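Local atomic coordinates of DNA polymerase sliding clamp B (Sulfolobus tokodaii, PDB entry 3AIZ), a protein that forms part of a ring that encircles DNA and acts as a moving platform, tethering DNA polymerase and other processing proteins during replication. Residues 179-183 with 184-188; 159-163 with 164-168; 136-140 with 141-145; 169-173 with 174-178. All blocks are in the same frame, centred on the assembly; numbering follows the deposited sequence.

Interaction 1: 179-183 with 184-188; sequences SLLKQ and DKPLK
Gln183 sits in the tight turn that joins two strands, and its amide nitrogen grips both Asp184 and Lys188. CB and CG both lie 3.3 Å from Asp184 N, with CG anti to the backbone N of Gln183, and CD stays near the same peptide. The chain then bends at chi2 (65°), which brings NE2 to Asp184 OD1 and Lys188 O, while OE1 remains 3.9 Å from Lys188 O. NE2 donates to Asp184 OD1 at 2.8 Å, arriving from above the carboxylate plane. The same NE2 donates to Lys188 O at 3.1 Å, from well above that carbonyl's plane. Both acceptors lie close to the amide plane, as the two N-H directions of a primary amide require, so glutamine is well suited to hold two groups at once. Lys182 to Lys185 form a type II beta turn in which Asp184 takes the positive phi (62°). Lys182 N donates to Lys185 O at 2.8 Å, and Lys182 O accepts from Lys185 N and, weakly, from Leu187 N. Lys185 NZ reaches outward to a salt bridge with Asp102 of the neighbouring PCNA3 chain. A cis peptide bond precedes Pro186 and redirects the chain. On the apolar side, Leu181 CD2 meets Pro186 CD at 3.5 Å, while Leu187 crosses Leu181 at about a right angle. Leu181 and Pro186 extend this packing to Ile146 and Val142 of helix 140-150, and Leu187 lies on Phe136 of strand 134-138.

Interaction 2: 159-163 with 164-168; sequences ISADE and NTVTL
Asp162 and Thr165 lie side by side at the turn of a beta hairpin, pointing the same way. Asp162 OD1 accepts from Asn164 N at 2.9 Å, an Asx turn, and the amide approaches from above the carboxylate plane. A second, weak bond reaches the same OD1 from Thr165 N. One carboxylate oxygen thus holds two successive peptide N-H groups, a task for which the short side chain of aspartate is well fitted. Its chi1 of 59° sets CG between the backbone N and carbonyl carbon and directs the acid across the turn. Asp162 N closes the loop by donating to Thr165 O at 3.0 Å.

Farther along, Ser160 and Thr167 form an antiparallel hydrogen-bonded pair, Ser160 N to Thr167 O being 2.8 Å. Their small polar side chains share the partly exposed face. The other face is apolar: Val166 spreads its two methyls, CG1 meeting Ile159 CG1 at 3.8 Å and CG2 lying against Ala161 CB at 3.8 Å. Beta-branched residues suit such extended chains, and a small apolar residue fits at Ala161 in this buried row. Leu168 continues the row beside Ile159. The hairpin is bordered by strand 196-201, bonded to Ile159 and Ala161, and by strand 175-183, bonded to Val166 and Leu168, while Val134 and Phe136 of strand 134-138 pack on the apolar face.

Interaction 3: 136-140 with 141-145; sequences FTTDG and DVLKD
Asp139 caps the helix that follows it, its OD2 accepting from Asp141 N at 2.8 Å in a fairly straight bond of 155° at the hydrogen. The amide is met on the anti side of that oxygen, somewhat out of the carboxylate plane, and CG lies anti to the backbone N of Asp139 to reach it. This N-cap marks the start of helix 140-150. Gly140 is buried where the chain enters the helix, and its backbone bonds to Ser215; its carbonyl begins the regular helical pattern, with Lys144 N donating to Gly140 O at 2.9 Å. Leu143 turns inward, its CG touching the methyl CG2 of Thr138 at 3.8 Å, and it also meets Val218 and Phe209. Thr138 thus serves two neighbours, since its OG1 lies against Val142 CB at 3.8 Å while making a weak hydrogen bond to Asp139 O.

Asp139 and Asp141 run side by side, with carboxylate planes 30° apart. The two like charges would repel, a cost that the capping bond and the positive end of the helix dipole probably offset in part, so acids are appropriate at this start of a helix.

Interaction 4: 169-173 with 174-178; sequences STEEA and GRTYK
Glu172 and Arg175 lie side by side as the first and last residues of the type I' turn of a beta hairpin, on the face that also carries Thr170 and Tyr177. Glu172 is extended along its whole aliphatic chain, whereas Arg175 bends at chi3 (-67°), bringing its guanidinium back alongside the acid. The salt bridge is loose, Glu172 OE2 to Arg175 NH2 being 3.4 Å, and the planes are 65° apart, so it is not a paired, coplanar ion pair. NH1 of Arg175 has a hydrogen-bonding partner of its own, Leu152 O.

Thr170 has OG1 between its backbone N and carbonyl carbon (chi1 60°), turned to the neighbouring strand, where it touches Tyr177 CB at 3.3 Å; OG1 also makes a weak hydrogen bond with Gly154 N. The tyrosine side chain packs against Ile146 and Leu150 of helix 140-150, and meets Phe109 of the neighbouring PCNA3 chain. On the opposite face Lys178, kinked at chi3, curls its methylenes round Ser169 OG, with CG at 3.5 Å and CE at 3.6 Å from that oxygen. Glu171 bends at chi2 toward the turn, and its OE2 takes a weak bond from Gly174 N.

In the turn itself Ala173 has left-handed backbone angles, and at Gly174 a CB would collide with the preceding carbonyl oxygen, so glycine is called for. Regular pairing follows, as in Tyr177 N to Thr170 O at 3.0 Å. The chemistry implies a well-formed ladder and type I' turn with regular backbone bonds, to which the long salt bridge probably adds only a modest attraction.

Overall arrangement
Following the chain from the N terminus, interaction 3 comes first, at the passage from strand 134-138 into helix 140-150. Interactions 2, 4 and 1 then follow in series, each closing one turn, so none encloses or crosses another. Interactions 2 and 4 join strands 156-161, 165-172 and 175-183 into an up-and-down antiparallel run in the C-terminal domain. Interaction 1 ends it: after its turn and the cis Pro186, strand 186-192 lies parallel to 175-183. Strand 186-192 also runs beside 134-138, where Lys188 N probably bonds Thr137 O, returning the path to interaction 3. Interactions 3 and 4 remain untouching, with nearest atoms about 6 Å apart. Strand 175-183 also pairs with a strand of the neighbouring PCNA3 chain, extending the sheet across the interface.

Interaction 1: 179-183 with 184-188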
loop_
_atom_site.group_PDB
_atom_site.type_symbol
_atom_site.label_atom_id
_atom_site.label_comp_id
_atom_site.label_asym_id
_atom_site.label_seq_id
_atom_site.Cartn_x
_atom_site.Cartn_y
_atom_site.Cartn_z
ATOM N N SER A 179 2.406 38.122 -17.446
ATOM C CA SER A 179 3.116 37.167 -18.290
ATOM C C SER A 179 3.065 37.590 -19.753
ATOM O O SER A 179 2.138 38.280 -20.178
ATOM C CB SER A 179 2.535 35.762 -18.127
ATOM O OG SER A 179 1.152 35.738 -18.436
ATOM N N LEU A 180 4.068 37.173 -20.518
ATOM C CA LEU A 180 4.150 37.522 -21.931
ATOM C C LEU A 180 4.286 36.275 -22.791
ATOM O O LEU A 180 5.191 35.464 -22.589
ATOM C CB LEU A 180 5.336 38.455 -22.183
ATOM C CG LEU A 180 5.389 39.727 -21.335
ATOM C CD1 LEU A 180 6.671 40.501 -21.607
ATOM C CD2 LEU A 180 4.168 40.596 -21.590
ATOM N N LEU A 181 3.383 36.127 -23.752
ATOM C CA LEU A 181 3.430 34.999 -24.670
ATOM C C LEU A 181 3.787 35.481 -26.071
ATOM O O LEU A 181 3.142 36.379 -26.611
ATOM C CB LEU A 181 2.089 34.263 -24.681
ATOM C CG LEU A 181 1.540 33.877 -23.306
ATOM C CD1 LEU A 181 0.258 33.071 -23.440
ATOM C CD2 LEU A 181 2.577 33.102 -22.511
ATOM N N LYS A 182 4.824 34.888 -26.649
ATOM C CA LYS A 182 5.286 35.274 -27.977
ATOM C C LYS A 182 5.490 34.032 -28.833
ATOM O O LYS A 182 5.430 32.909 -28.333
ATOM C CB LYS A 182 6.595 36.062 -27.876
ATOM C CG LYS A 182 6.608 37.093 -26.757
ATOM C CD LYS A 182 7.922 37.858 -26.694
ATOM C CE LYS A 182 8.042 38.855 -27.836
ATOM N NZ LYS A 182 9.199 39.779 -27.651
ATOM N N GLN A 183 5.727 34.235 -30.125
ATOM C CA GLN A 183 5.997 33.126 -31.031
ATOM C C GLN A 183 7.168 32.288 -30.528
ATOM O O GLN A 183 8.168 32.827 -30.052
ATOM C CB GLN A 183 6.296 33.648 -32.437
ATOM C CG GLN A 183 6.631 32.561 -33.440
ATOM C CD GLN A 183 5.461 31.637 -33.702
ATOM O OE1 GLN A 183 4.330 32.088 -33.895
ATOM N NE2 GLN A 183 5.724 30.335 -33.714
ATOM N N ASP A 184 7.034 30.969 -30.629
ATOM C CA ASP A 184 8.081 30.039 -30.205
ATOM C C ASP A 184 8.391 30.141 -28.715
ATOM O O ASP A 184 9.359 29.552 -28.235
ATOM C CB ASP A 184 9.361 30.257 -31.016
ATOM C CG ASP A 184 9.178 29.959 -32.490
ATOM O OD1 ASP A 184 8.201 29.265 -32.846
ATOM O OD2 ASP A 184 10.016 30.419 -33.295
ATOM N N LYS A 185 7.569 30.886 -27.984
ATOM C CA LYS A 185 7.778 31.062 -26.552
ATOM C C LYS A 185 6.548 31.650 -25.869
ATOM O O LYS A 185 6.507 32.848 -25.587
ATOM C CB LYS A 185 8.994 31.956 -26.297
ATOM C CG LYS A 185 9.337 32.140 -24.828
ATOM C CD LYS A 185 10.484 33.122 -24.640
ATOM C CE LYS A 185 10.782 33.342 -23.165
ATOM N NZ LYS A 185 11.859 34.349 -22.956
ATOM N N PRO A 186 5.542 30.805 -25.592
ATOM C CA PRO A 186 5.513 29.378 -25.919
ATOM C C PRO A 186 4.607 29.110 -27.110
ATOM O O PRO A 186 4.442 27.957 -27.509
ATOM C CB PRO A 186 4.868 28.757 -24.673
ATOM C CG PRO A 186 4.352 29.938 -23.830
ATOM C CD PRO A 186 4.432 31.152 -24.696
ATOM N N LEU A 187 4.018 30.167 -27.658
ATOM C CA LEU A 187 3.029 30.036 -28.723
ATOM C C LEU A 187 3.578 29.292 -29.935
ATOM O O LEU A 187 4.653 29.613 -30.441
ATOM C CB LEU A 187 2.518 31.414 -29.147
ATOM C CG LEU A 187 2.018 32.327 -28.026
ATOM C CD1 LEU A 187 1.593 33.674 -28.582
ATOM C CD2 LEU A 187 0.876 31.676 -27.265
ATOM N N LYS A 188 2.834 28.291 -30.391
ATOM C CA LYS A 188 3.175 27.578 -31.613
ATOM C C LYS A 188 2.776 28.413 -32.824
ATOM O O LYS A 188 3.370 28.297 -33.896
ATOM C CB LYS A 188 2.471 26.223 -31.657
ATOM C CG LYS A 188 2.795 25.313 -30.487
ATOM C CD LYS A 188 2.123 23.959 -30.648
ATOM C CE LYS A 188 2.493 23.019 -29.513
ATOM N NZ LYS A 188 1.893 21.670 -29.703
#

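Interaction 2: 159-163 with 164-168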
loop_
_atom_site.group_PDB
_atom_site.type_symbol
_atom_site.label_atom_id
_atom_site.label_comp_id
_atom_site.label_asym_id
_atom_site.label_seq_id
_atom_site.Cartn_x
_atom_site.Cartn_y
_atom_site.Cartn_z
ATOM N N ILE A 159 -6.201 40.418 -20.762
ATOM C CA ILE A 159 -5.418 39.900 -21.873
ATOM C C ILE A 159 -5.437 40.891 -23.032
ATOM O O ILE A 159 -6.478 41.458 -23.362
ATOM C CB ILE A 159 -5.923 38.515 -22.335
ATOM C CG1 ILE A 159 -4.954 37.901 -23.346
ATOM C CG2 ILE A 159 -7.322 38.616 -22.918
ATOM C CD1 ILE A 159 -5.254 36.454 -23.676
ATOM N N SER A 160 -4.274 41.111 -23.636
ATOM C CA SER A 160 -4.151 42.051 -24.741
ATOM C C SER A 160 -2.966 41.673 -25.615
ATOM O O SER A 160 -2.011 41.063 -25.143
ATOM C CB SER A 160 -3.979 43.478 -24.216
ATOM O OG SER A 160 -2.750 43.622 -23.530
ATOM N N ALA A 161 -3.026 42.038 -26.890
ATOM C CA ALA A 161 -1.968 41.656 -27.815
ATOM C C ALA A 161 -1.692 42.710 -28.875
ATOM O O ALA A 161 -2.608 43.358 -29.378
ATOM C CB ALA A 161 -2.299 40.320 -28.472
ATOM N N ASP A 162 -0.414 42.882 -29.196
ATOM C CA ASP A 162 -0.014 43.656 -30.361
ATOM C C ASP A 162 0.358 42.669 -31.458
ATOM O O ASP A 162 -0.032 41.503 -31.401
ATOM C CB ASP A 162 1.153 44.594 -30.034
ATOM C CG ASP A 162 2.380 43.853 -29.532
ATOM O OD1 ASP A 162 2.491 42.635 -29.784
ATOM O OD2 ASP A 162 3.240 44.494 -28.888
ATOM N N GLU A 163 1.120 43.120 -32.446
ATOM C CA GLU A 163 1.426 42.276 -33.596
ATOM C C GLU A 163 2.248 41.033 -33.242
ATOM O O GLU A 163 2.155 40.011 -33.923
ATOM C CB GLU A 163 2.132 43.085 -34.689
ATOM C CG GLU A 163 2.343 42.318 -35.988
ATOM C CD GLU A 163 2.981 43.166 -37.071
ATOM O OE1 GLU A 163 3.241 44.361 -36.818
ATOM O OE2 GLU A 163 3.222 42.637 -38.176
ATOM N N ASN A 164 3.042 41.113 -32.177
ATOM C CA ASN A 164 3.979 40.034 -31.858
ATOM C C ASN A 164 3.931 39.504 -30.425
ATOM O O ASN A 164 4.693 38.604 -30.074
ATOM C CB ASN A 164 5.412 40.467 -32.186
ATOM C CG ASN A 164 5.646 40.645 -33.673
ATOM O OD1 ASN A 164 4.872 40.161 -34.499
ATOM N ND2 ASN A 164 6.724 41.340 -34.020
ATOM N N THR A 165 3.045 40.049 -29.599
ATOM C CA THR A 165 3.042 39.698 -28.181
ATOM C C THR A 165 1.649 39.656 -27.560
ATOM O O THR A 165 0.853 40.577 -27.732
ATOM C CB THR A 165 3.911 40.680 -27.367
ATOM O OG1 THR A 165 5.262 40.642 -27.847
ATOM C CG2 THR A 165 3.893 40.317 -25.890
ATOM N N VAL A 166 1.364 38.580 -26.832
ATOM C CA VAL A 166 0.133 38.481 -26.055
ATOM C C VAL A 166 0.462 38.664 -24.578
ATOM O O VAL A 166 1.366 38.018 -24.051
ATOM C CB VAL A 166 -0.574 37.127 -26.264
ATOM C CG1 VAL A 166 -1.837 37.052 -25.422
ATOM C CG2 VAL A 166 -0.903 36.919 -27.732
ATOM N N THR A 167 -0.275 39.547 -23.913
ATOM C CA THR A 167 0.024 39.911 -22.534
ATOM C C THR A 167 -1.158 39.669 -21.600
ATOM O O THR A 167 -2.289 40.034 -21.911
ATOM C CB THR A 167 0.435 41.394 -22.434
ATOM O OG1 THR A 167 1.594 41.628 -23.245
ATOM C CG2 THR A 167 0.740 41.772 -20.996
ATOM N N LEU A 168 -0.887 39.049 -20.454
ATOM C CA LEU A 168 -1.905 38.860 -19.425
ATOM C C LEU A 168 -1.482 39.575 -18.145
ATOM O O LEU A 168 -0.330 39.471 -17.727
ATOM C CB LEU A 168 -2.139 37.372 -19.152
ATOM C CG LEU A 168 -2.698 36.520 -20.296
ATOM C CD1 LEU A 168 -1.606 36.163 -21.294
ATOM C CD2 LEU A 168 -3.349 35.260 -19.755
#

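Interaction 3: 136-140 with 141-145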
loop_
_atom_site.group_PDB
_atom_site.type_symbol
_atom_site.label_atom_id
_atom_site.label_comp_id
_atom_site.label_asym_id
_atom_site.label_seq_id
_atom_site.Cartn_x
_atom_site.Cartn_y
_atom_site.Cartn_z
ATOM N N PHE A 136 -4.252 32.530 -30.975
ATOM C CA PHE A 136 -2.951 31.907 -30.784
ATOM C C PHE A 136 -3.098 30.456 -30.350
ATOM O O PHE A 136 -4.105 30.075 -29.756
ATOM C CB PHE A 136 -2.098 32.694 -29.783
ATOM C CG PHE A 136 -2.711 32.818 -28.416
ATOM C CD1 PHE A 136 -3.501 33.908 -28.092
ATOM C CD2 PHE A 136 -2.481 31.855 -27.447
ATOM C CE1 PHE A 136 -4.057 34.029 -26.831
ATOM C CE2 PHE A 136 -3.034 31.971 -26.185
ATOM C CZ PHE A 136 -3.821 33.060 -25.877
ATOM N N THR A 137 -2.093 29.647 -30.663
ATOM C CA THR A 137 -2.121 28.235 -30.318
ATOM C C THR A 137 -0.954 27.895 -29.402
ATOM O O THR A 137 0.159 28.381 -29.594
ATOM C CB THR A 137 -2.066 27.348 -31.577
ATOM O OG1 THR A 137 -3.027 27.813 -32.532
ATOM C CG2 THR A 137 -2.369 25.899 -31.226
ATOM N N THR A 138 -1.215 27.064 -28.400
ATOM C CA THR A 138 -0.182 26.675 -27.450
ATOM C C THR A 138 -0.550 25.377 -26.746
ATOM O O THR A 138 -1.717 24.991 -26.711
ATOM C CB THR A 138 0.049 27.770 -26.393
ATOM O OG1 THR A 138 1.074 27.350 -25.485
ATOM C CG2 THR A 138 -1.229 28.038 -25.616
ATOM N N ASP A 139 0.451 24.705 -26.190
ATOM C CA ASP A 139 0.217 23.491 -25.424
ATOM C C ASP A 139 -0.539 23.830 -24.144
ATOM O O ASP A 139 -0.241 24.825 -23.484
ATOM C CB ASP A 139 1.541 22.799 -25.097
ATOM C CG ASP A 139 1.346 21.456 -24.420
ATOM O OD1 ASP A 139 1.393 20.422 -25.121
ATOM O OD2 ASP A 139 1.145 21.433 -23.187
ATOM N N GLY A 140 -1.520 23.002 -23.801
ATOM C CA GLY A 140 -2.370 23.250 -22.651
ATOM C C GLY A 140 -1.625 23.387 -21.337
ATOM O O GLY A 140 -2.079 24.081 -20.429
ATOM N N ASP A 141 -0.479 22.722 -21.232
ATOM C CA ASP A 141 0.321 22.775 -20.013
ATOM C C ASP A 141 0.711 24.209 -19.660
ATOM O O ASP A 141 0.713 24.593 -18.490
ATOM C CB ASP A 141 1.566 21.895 -20.143
ATOM C CG ASP A 141 1.234 20.413 -20.149
ATOM O OD1 ASP A 141 0.439 19.976 -19.288
ATOM O OD2 ASP A 141 1.769 19.683 -21.011
ATOM N N VAL A 142 1.035 24.998 -20.679
ATOM C CA VAL A 142 1.392 26.395 -20.472
ATOM C C VAL A 142 0.225 27.165 -19.869
ATOM O O VAL A 142 0.385 27.875 -18.877
ATOM C CB VAL A 142 1.819 27.073 -21.785
ATOM C CG1 VAL A 142 2.139 28.537 -21.538
ATOM C CG2 VAL A 142 3.013 26.352 -22.391
ATOM N N LEU A 143 -0.951 27.023 -20.473
ATOM C CA LEU A 143 -2.146 27.695 -19.977
ATOM C C LEU A 143 -2.446 27.266 -18.544
ATOM O O LEU A 143 -2.866 28.076 -17.718
ATOM C CB LEU A 143 -3.343 27.410 -20.886
ATOM C CG LEU A 143 -3.209 27.892 -22.333
ATOM C CD1 LEU A 143 -4.424 27.490 -23.156
ATOM C CD2 LEU A 143 -2.999 29.398 -22.380
ATOM N N LYS A 144 -2.222 25.989 -18.253
ATOM C CA LYS A 144 -2.396 25.479 -16.900
ATOM C C LYS A 144 -1.440 26.187 -15.946
ATOM O O LYS A 144 -1.825 26.573 -14.844
ATOM C CB LYS A 144 -2.162 23.970 -16.861
ATOM C CG LYS A 144 -2.447 23.327 -15.514
ATOM C CD LYS A 144 -2.319 21.816 -15.599
ATOM C CE LYS A 144 -2.748 21.146 -14.305
ATOM N NZ LYS A 144 -2.697 19.661 -14.414
ATOM N N ASP A 145 -0.195 26.359 -16.380
ATOM C CA ASP A 145 0.797 27.082 -15.590
ATOM C C ASP A 145 0.343 28.515 -15.328
ATOM O O ASP A 145 0.465 29.020 -14.212
ATOM C CB ASP A 145 2.157 27.078 -16.292
ATOM C CG ASP A 145 2.822 25.714 -16.269
ATOM O OD1 ASP A 145 2.480 24.900 -15.384
ATOM O OD2 ASP A 145 3.691 25.457 -17.131
#

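Interaction 4: 169-173 with 174-178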
loop_
_atom_site.group_PDB
_atom_site.type_symbol
_atom_site.label_atom_id
_atom_site.label_comp_id
_atom_site.label_asym_id
_atom_site.label_seq_id
_atom_site.Cartn_x
_atom_site.Cartn_y
_atom_site.Cartn_z
ATOM N N SER A 169 -2.412 40.300 -17.529
ATOM C CA SER A 169 -2.092 41.110 -16.355
ATOM C C SER A 169 -3.170 41.059 -15.278
ATOM O O SER A 169 -4.362 41.072 -15.577
ATOM C CB SER A 169 -1.858 42.566 -16.764
ATOM O OG SER A 169 -0.746 42.682 -17.632
ATOM N N THR A 170 -2.737 41.010 -14.022
ATOM C CA THR A 170 -3.650 41.077 -12.886
ATOM C C THR A 170 -3.040 41.895 -11.755
ATOM O O THR A 170 -1.824 42.075 -11.695
ATOM C CB THR A 170 -4.009 39.679 -12.353
ATOM O OG1 THR A 170 -2.817 39.006 -11.925
ATOM C CG2 THR A 170 -4.688 38.858 -13.429
ATOM N N GLU A 171 -3.890 42.385 -10.860
ATOM C CA GLU A 171 -3.442 43.203 -9.740
ATOM C C GLU A 171 -4.355 43.012 -8.536
ATOM O O GLU A 171 -5.576 43.109 -8.652
ATOM C CB GLU A 171 -3.399 44.680 -10.143
ATOM C CG GLU A 171 -2.865 45.620 -9.064
ATOM C CD GLU A 171 -3.884 45.919 -7.973
ATOM O OE1 GLU A 171 -5.092 45.992 -8.289
ATOM O OE2 GLU A 171 -3.474 46.087 -6.802
ATOM N N GLU A 172 -3.763 42.744 -7.377
ATOM C CA GLU A 172 -4.536 42.591 -6.151
ATOM C C GLU A 172 -3.708 42.879 -4.905
ATOM O O GLU A 172 -2.627 42.321 -4.723
ATOM C CB GLU A 172 -5.134 41.186 -6.057
ATOM C CG GLU A 172 -6.022 40.985 -4.838
ATOM C CD GLU A 172 -6.478 39.551 -4.672
ATOM O OE1 GLU A 172 -7.687 39.285 -4.845
ATOM O OE2 GLU A 172 -5.628 38.687 -4.368
ATOM N N ALA A 173 -4.230 43.754 -4.049
ATOM C CA ALA A 173 -3.611 44.053 -2.761
ATOM C C ALA A 173 -2.133 44.412 -2.883
ATOM O O ALA A 173 -1.310 43.965 -2.082
ATOM C CB ALA A 173 -3.798 42.885 -1.800
ATOM N N GLY A 174 -1.801 45.221 -3.884
ATOM C CA GLY A 174 -0.437 45.677 -4.072
ATOM C C GLY A 174 0.424 44.699 -4.846
ATOM O O GLY A 174 1.519 45.042 -5.291
ATOM N N ARG A 175 -0.068 43.474 -5.002
ATOM C CA ARG A 175 0.647 42.464 -5.772
ATOM C C ARG A 175 0.273 42.524 -7.249
ATOM O O ARG A 175 -0.859 42.854 -7.603
ATOM C CB ARG A 175 0.412 41.067 -5.191
ATOM C CG ARG A 175 1.163 40.827 -3.890
ATOM C CD ARG A 175 0.953 39.425 -3.349
ATOM N NE ARG A 175 -0.426 39.198 -2.930
ATOM C CZ ARG A 175 -1.253 38.346 -3.525
ATOM N NH1 ARG A 175 -0.838 37.632 -4.562
ATOM N NH2 ARG A 175 -2.494 38.202 -3.078
ATOM N N THR A 176 1.238 42.212 -8.106
ATOM C CA THR A 176 1.058 42.339 -9.546
ATOM C C THR A 176 1.558 41.109 -10.293
ATOM O O THR A 176 2.546 40.494 -9.899
ATOM C CB THR A 176 1.787 43.587 -10.085
ATOM O OG1 THR A 176 0.838 44.637 -10.308
ATOM C CG2 THR A 176 2.505 43.274 -11.391
ATOM N N TYR A 177 0.862 40.754 -11.368
ATOM C CA TYR A 177 1.286 39.660 -12.234
ATOM C C TYR A 177 1.187 40.068 -13.697
ATOM O O TYR A 177 0.226 40.719 -14.103
ATOM C CB TYR A 177 0.444 38.409 -11.983
ATOM C CG TYR A 177 0.679 37.306 -12.992
ATOM C CD1 TYR A 177 1.780 36.467 -12.888
ATOM C CD2 TYR A 177 -0.198 37.103 -14.047
ATOM C CE1 TYR A 177 1.999 35.457 -13.804
ATOM C CE2 TYR A 177 0.013 36.096 -14.969
ATOM C CZ TYR A 177 1.112 35.276 -14.842
ATOM O OH TYR A 177 1.326 34.270 -15.758
ATOM N N LYS A 178 2.184 39.680 -14.484
ATOM C CA LYS A 178 2.193 39.987 -15.908
ATOM C C LYS A 178 3.056 39.002 -16.689
ATOM O O LYS A 178 4.284 39.037 -16.608
ATOM C CB LYS A 178 2.684 41.416 -16.146
ATOM C CG LYS A 178 2.677 41.836 -17.608
ATOM C CD LYS A 178 3.210 43.249 -17.782
ATOM C CE LYS A 178 2.387 44.254 -16.988
ATOM N NZ LYS A 178 2.940 45.634 -17.093
#